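Local coordinates for bifunctional GH43-CE protein (Bacteroides eggerthii, PDB 6MLY) that probably hydrolyses xylosidic linkages of arabinoxylan through a glycoside hydrolase family 43 domain and also carries an esterase domain of the alpha/beta-hydrolase type, at residues A[549-554]-A[579-584]; A[669-674]-A[782-787]. All coordinates share one frame; numbering follows the deposited sequence.

Interaction 1: A[549-554]-A[579-584]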
loop_
_atom_site.group_PDB
_atom_site.type_symbol
_atom_site.label_atom_id
_atom_site.label_comp_id
_atom_site.label_asym_id
_atom_site.label_seq_id
_atom_site.Cartn_x
_atom_site.Cartn_y
_atom_site.Cartn_z
ATOM N N VAL A 549 21.806 -7.805 -8.136
ATOM C CA VAL A 549 22.698 -7.804 -6.977
ATOM C C VAL A 549 21.839 -7.893 -5.708
ATOM O O VAL A 549 20.909 -7.104 -5.524
ATOM C CB VAL A 549 23.639 -6.580 -6.955
ATOM C CG1 VAL A 549 24.448 -6.508 -5.663
ATOM C CG2 VAL A 549 24.569 -6.551 -8.163
ATOM N N VAL A 550 22.190 -8.861 -4.847
ATOM C CA VAL A 550 21.482 -9.208 -3.610
ATOM C C VAL A 550 22.109 -8.441 -2.438
ATOM O O VAL A 550 23.307 -8.178 -2.441
ATOM C CB VAL A 550 21.549 -10.729 -3.371
ATOM C CG1 VAL A 550 20.983 -11.134 -2.018
ATOM C CG2 VAL A 550 20.868 -11.496 -4.492
ATOM N N LEU A 551 21.289 -8.106 -1.436
ATOM C CA LEU A 551 21.743 -7.443 -0.213
ATOM C C LEU A 551 21.321 -8.279 1.002
ATOM O O LEU A 551 20.125 -8.537 1.196
ATOM C CB LEU A 551 21.124 -6.043 -0.113
ATOM C CG LEU A 551 21.122 -5.195 -1.384
ATOM C CD1 LEU A 551 20.422 -3.867 -1.129
ATOM C CD2 LEU A 551 22.537 -4.954 -1.889
ATOM N N ILE A 552 22.302 -8.668 1.826
ATOM C CA ILE A 552 22.040 -9.252 3.140
ATOM C C ILE A 552 22.470 -8.240 4.210
ATOM O O ILE A 552 23.399 -7.463 4.013
ATOM C CB ILE A 552 22.731 -10.620 3.299
ATOM C CG1 ILE A 552 22.483 -11.515 2.080
ATOM C CG2 ILE A 552 22.298 -11.297 4.594
ATOM C CD1 ILE A 552 23.031 -12.915 2.208
ATOM N N TYR A 553 21.761 -8.264 5.342
ATOM C CA TYR A 553 21.887 -7.280 6.411
ATOM C C TYR A 553 22.723 -7.861 7.554
ATOM O O TYR A 553 22.679 -9.068 7.831
ATOM C CB TYR A 553 20.510 -6.879 6.945
ATOM C CG TYR A 553 19.630 -8.056 7.283
ATOM C CD1 TYR A 553 19.710 -8.687 8.515
ATOM C CD2 TYR A 553 18.752 -8.573 6.346
ATOM C CE1 TYR A 553 18.927 -9.789 8.816
ATOM C CE2 TYR A 553 17.966 -9.675 6.631
ATOM C CZ TYR A 553 18.051 -10.286 7.868
ATOM O OH TYR A 553 17.273 -11.372 8.144
ATOM N N GLY A 554 23.466 -6.966 8.213
ATOM C CA GLY A 554 24.149 -7.247 9.461
ATOM C C GLY A 554 23.175 -7.298 10.625
ATOM O O GLY A 554 22.418 -6.359 10.845
ATOM N N PHE A 579 21.548 -1.715 -11.963
ATOM C CA PHE A 579 21.410 -3.041 -11.358
ATOM C C PHE A 579 20.024 -3.193 -10.723
ATOM O O PHE A 579 19.552 -2.302 -10.011
ATOM C CB PHE A 579 22.474 -3.275 -10.285
ATOM C CG PHE A 579 23.830 -3.672 -10.814
ATOM C CD1 PHE A 579 24.908 -2.799 -10.742
ATOM C CD2 PHE A 579 24.031 -4.926 -11.372
ATOM C CE1 PHE A 579 26.151 -3.171 -11.227
ATOM C CE2 PHE A 579 25.276 -5.298 -11.850
ATOM C CZ PHE A 579 26.331 -4.418 -11.781
ATOM N N ALA A 580 19.389 -4.341 -10.978
ATOM C CA ALA A 580 18.254 -4.778 -10.184
ATOM C C ALA A 580 18.774 -5.149 -8.795
ATOM O O ALA A 580 19.816 -5.781 -8.679
ATOM C CB ALA A 580 17.559 -5.943 -10.843
ATOM N N VAL A 581 18.052 -4.730 -7.757
ATOM C CA VAL A 581 18.476 -4.935 -6.380
ATOM C C VAL A 581 17.462 -5.860 -5.701
ATOM O O VAL A 581 16.261 -5.757 -5.961
ATOM C CB VAL A 581 18.621 -3.589 -5.644
ATOM C CG1 VAL A 581 19.052 -3.774 -4.199
ATOM C CG2 VAL A 581 19.569 -2.647 -6.374
ATOM N N VAL A 582 17.967 -6.768 -4.854
ATOM C CA VAL A 582 17.149 -7.762 -4.151
ATOM C C VAL A 582 17.674 -7.908 -2.720
ATOM O O VAL A 582 18.470 -8.796 -2.446
ATOM C CB VAL A 582 17.152 -9.133 -4.862
ATOM C CG1 VAL A 582 16.294 -10.153 -4.127
ATOM C CG2 VAL A 582 16.727 -9.036 -6.318
ATOM N N SER A 583 17.221 -7.047 -1.807
ATOM C CA SER A 583 17.509 -7.264 -0.394
ATOM C C SER A 583 16.631 -8.412 0.120
ATOM O O SER A 583 15.436 -8.465 -0.178
ATOM C CB SER A 583 17.324 -6.016 0.424
ATOM O OG SER A 583 18.006 -6.145 1.666
ATOM N N ILE A 584 17.241 -9.325 0.882
ATOM C CA ILE A 584 16.584 -10.549 1.330
ATOM C C ILE A 584 16.604 -10.599 2.861
ATOM O O ILE A 584 17.414 -9.919 3.498
ATOM C CB ILE A 584 17.260 -11.792 0.712
ATOM C CG1 ILE A 584 18.631 -12.076 1.335
ATOM C CG2 ILE A 584 17.345 -11.665 -0.802
ATOM C CD1 ILE A 584 19.259 -13.368 0.865
#

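Interaction 2: A[669-674]-A[782-787]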
loop_
_atom_site.group_PDB
_atom_site.type_symbol
_atom_site.label_atom_id
_atom_site.label_comp_id
_atom_site.label_asym_id
_atom_site.label_seq_id
_atom_site.Cartn_x
_atom_site.Cartn_y
_atom_site.Cartn_z
ATOM N N VAL A 669 26.338 -17.487 -7.350
ATOM C CA VAL A 669 26.564 -16.048 -7.424
ATOM C C VAL A 669 27.863 -15.822 -8.201
ATOM O O VAL A 669 28.726 -16.698 -8.231
ATOM C CB VAL A 669 26.603 -15.395 -6.027
ATOM C CG1 VAL A 669 25.260 -15.524 -5.323
ATOM C CG2 VAL A 669 27.720 -15.947 -5.154
ATOM N N ASP A 670 27.989 -14.644 -8.819
ATOM C CA ASP A 670 29.060 -14.368 -9.781
ATOM C C ASP A 670 30.072 -13.342 -9.233
ATOM O O ASP A 670 31.145 -13.165 -9.819
ATOM C CB ASP A 670 28.457 -13.918 -11.112
ATOM C CG ASP A 670 27.468 -14.915 -11.690
ATOM O OD1 ASP A 670 27.824 -16.105 -11.787
ATOM O OD2 ASP A 670 26.341 -14.495 -12.021
ATOM N N ALA A 671 29.750 -12.689 -8.111
ATOM C CA ALA A 671 30.585 -11.631 -7.557
ATOM C C ALA A 671 30.166 -11.349 -6.112
ATOM O O ALA A 671 28.977 -11.285 -5.817
ATOM C CB ALA A 671 30.467 -10.394 -8.411
ATOM N N VAL A 672 31.155 -11.174 -5.225
ATOM C CA VAL A 672 30.909 -10.931 -3.805
ATOM C C VAL A 672 31.650 -9.660 -3.381
ATOM O O VAL A 672 32.770 -9.415 -3.818
ATOM C CB VAL A 672 31.329 -12.134 -2.939
ATOM C CG1 VAL A 672 31.153 -11.856 -1.455
ATOM C CG2 VAL A 672 30.587 -13.401 -3.328
ATOM N N VAL A 673 30.997 -8.858 -2.534
ATOM C CA VAL A 673 31.645 -7.797 -1.778
ATOM C C VAL A 673 31.271 -8.001 -0.310
ATOM O O VAL A 673 30.088 -8.063 0.016
ATOM C CB VAL A 673 31.247 -6.395 -2.274
ATOM C CG1 VAL A 673 31.886 -5.295 -1.438
ATOM C CG2 VAL A 673 31.581 -6.205 -3.745
ATOM N N ASN A 674 32.290 -8.115 0.549
ATOM C CA ASN A 674 32.118 -8.456 1.949
ATOM C C ASN A 674 32.521 -7.247 2.796
ATOM O O ASN A 674 33.681 -6.896 2.852
ATOM C CB ASN A 674 32.904 -9.717 2.306
ATOM C CG ASN A 674 33.039 -9.947 3.795
ATOM O OD1 ASN A 674 32.261 -9.419 4.585
ATOM N ND2 ASN A 674 34.038 -10.725 4.188
ATOM N N ILE A 782 30.301 -0.629 -6.706
ATOM C CA ILE A 782 29.527 -0.445 -7.932
ATOM C C ILE A 782 30.413 -0.791 -9.140
ATOM O O ILE A 782 30.023 -1.595 -9.988
ATOM C CB ILE A 782 28.968 0.993 -8.012
ATOM C CG1 ILE A 782 28.136 1.369 -6.781
ATOM C CG2 ILE A 782 28.179 1.201 -9.297
ATOM C CD1 ILE A 782 27.056 0.372 -6.427
ATOM N N ASP A 783 31.608 -0.190 -9.193
ATOM C CA ASP A 783 32.520 -0.312 -10.334
ATOM C C ASP A 783 32.946 -1.773 -10.535
ATOM O O ASP A 783 33.163 -2.203 -11.673
ATOM C CB ASP A 783 33.742 0.591 -10.158
ATOM C CG ASP A 783 33.446 2.064 -10.377
ATOM O OD1 ASP A 783 32.292 2.387 -10.710
ATOM O OD2 ASP A 783 34.377 2.876 -10.219
ATOM N N PHE A 784 33.069 -2.517 -9.426
ATOM C CA PHE A 784 33.449 -3.934 -9.443
ATOM C C PHE A 784 32.296 -4.777 -10.012
ATOM O O PHE A 784 32.493 -5.538 -10.964
ATOM C CB PHE A 784 33.879 -4.390 -8.044
ATOM C CG PHE A 784 34.002 -5.884 -7.877
ATOM C CD1 PHE A 784 34.783 -6.634 -8.743
ATOM C CD2 PHE A 784 33.343 -6.540 -6.851
ATOM C CE1 PHE A 784 34.884 -8.009 -8.595
ATOM C CE2 PHE A 784 33.449 -7.913 -6.701
ATOM C CZ PHE A 784 34.217 -8.645 -7.574
ATOM N N PHE A 785 31.095 -4.626 -9.439
ATOM C CA PHE A 785 29.913 -5.366 -9.909
ATOM C C PHE A 785 29.673 -5.071 -11.400
ATOM O O PHE A 785 29.313 -5.978 -12.157
ATOM C CB PHE A 785 28.690 -5.058 -9.039
ATOM C CG PHE A 785 28.664 -5.756 -7.700
ATOM C CD1 PHE A 785 28.916 -7.118 -7.593
ATOM C CD2 PHE A 785 28.361 -5.057 -6.540
ATOM C CE1 PHE A 785 28.884 -7.754 -6.361
ATOM C CE2 PHE A 785 28.327 -5.696 -5.308
ATOM C CZ PHE A 785 28.584 -7.045 -5.221
ATOM N N ALA A 786 29.910 -3.815 -11.807
ATOM C CA ALA A 786 29.764 -3.349 -13.197
ATOM C C ALA A 786 30.782 -4.020 -14.136
ATOM O O ALA A 786 30.442 -4.346 -15.271
ATOM C CB ALA A 786 29.901 -1.847 -13.243
ATOM N N ARG A 787 32.027 -4.199 -13.674
ATOM C CA ARG A 787 33.104 -4.786 -14.496
ATOM C C ARG A 787 32.821 -6.271 -14.763
ATOM O O ARG A 787 33.040 -6.762 -15.875
ATOM C CB ARG A 787 34.471 -4.637 -13.817
ATOM C CG ARG A 787 35.184 -3.324 -14.104
ATOM C CD ARG A 787 36.607 -3.349 -13.580
ATOM N NE ARG A 787 36.678 -3.629 -12.148
ATOM C CZ ARG A 787 36.781 -2.705 -11.195
ATOM N NH1 ARG A 787 36.755 -1.419 -11.502
ATOM N NH2 ARG A 787 36.916 -3.072 -9.932
#

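Interaction 1: A[549-554]-A[579-584]
Val-549 to Leu-551 pair in parallel with Val-581 to Ser-583 through four backbone hydrogen bonds: Val-549 N to Ala-580 O (2.9 Å), Val-582 N to Val-549 O, Leu-551 N to Val-582 O (3.1 Å) and Ile-584 N to Leu-551 O. The strand axes are twisted by 26°.

Apolar contacts cover both faces. On the face of Val-549, Leu-551, Val-581 and Ser-583, covered by helix 563-577, Leu-551 CD1 meets Val-581 CG1, and Val-549 CG2 makes a CH-pi contact over the Phe-579 ring, 4.0 Å from its centroid. On the other face, Ile-584 sends CG2 to Val-550 CG1 (3.9 Å); its CG1 lies between backbone N and carbonyl carbon (chi1 73°), which brings CD1 against Ile-552 CG1. Cut back to an alanine, this position would probably leave Val-550 CG1 and Ile-552 CG1 without their partner and open a gap toward Ala-604 of helix 596-610.

Among polar groups, Ser-583 OG is hydrogen-bonded to Lys-563 O. Ile-584 O lies at the Tyr-553 ring edge, 3.2 Å from CE2, while Tyr-553 OH bonds Ala-559 O and His-586 N.

Strand 546-552, helix 563-577 and strand 579-584 form a beta-alpha-beta crossover of the alpha/beta-hydrolase fold.

Interaction 2: A[669-674]-A[782-787]
Ala-671 directs its methyl toward helix 775-789, where it meets both aromatic residues of the helix. Its CB lies 3.7 Å from Phe-785 CE1 and more loosely, at 4.2 Å, from Phe-784 CZ. The carbonyl of Ala-671 also approaches Phe-785, its O lying near the ring plane at the CE1 edge (3.6 Å). The Phe-785 side chain leaves the helix anti to its own carbonyl carbon (chi1 -77°), which carries the outer end of the ring over to the strand. Phe-621 of the adjacent strand 621-627 touches both Ala-671 and Phe-785.

Val-672 turns its side chain away from the helix, onto Ile-624 and Phe-728, and meets the aromatic pair through its backbone instead: its O sits at the edge of the Phe-784 ring, 3.3 Å from CE2. Here the C-terminal helix of an alpha/beta-hydrolase domain packs on the central sheet. Strand 671-675 lies between strands 621-627 and 727-733, and segment 782-787 of the helix runs nearly antiparallel to segment 671-674, their axes 9.2 Å apart at closest approach.

Val-673 points back toward the helix, and its CG2 is shared by the two phenylalanines. This methyl reaches Phe-784 CD2 in the plane of the ring, at the edge (3.6 Å), and approaches Phe-785 CZ obliquely (3.4 Å). With CG anti to the backbone N (chi1 167°), Phe-784 extends beside Val-673 and onto Lys-727 and Ile-729 of strand 727-733. On the backbone of Val-673, O accepts a hydrogen bond from Thr-625 OG1.

Both segments of interaction 1 come earlier in the chain than either segment of interaction 2, yet their centres lie 12 Å apart, and both involve the mixed sheet of the esterase domain. Strand 621-627 joins them, pairing with strand 546-552 on one side and strand 671-675 on the other. Helices 563-577 and 775-789 cover the same face and touch each other through Leu-574 and Ile-782. Phe-579 CZ of interaction 1 packs 3.4 Å from Phe-785 O of interaction 2, and Val-549 CG1 lies against Phe-785 CE2. An early crossover and the C-terminal helix thus share one hydrophobic layer, on one face of the sheet whose strand 621-627 leads to a probable nucleophile elbow at Ser-628.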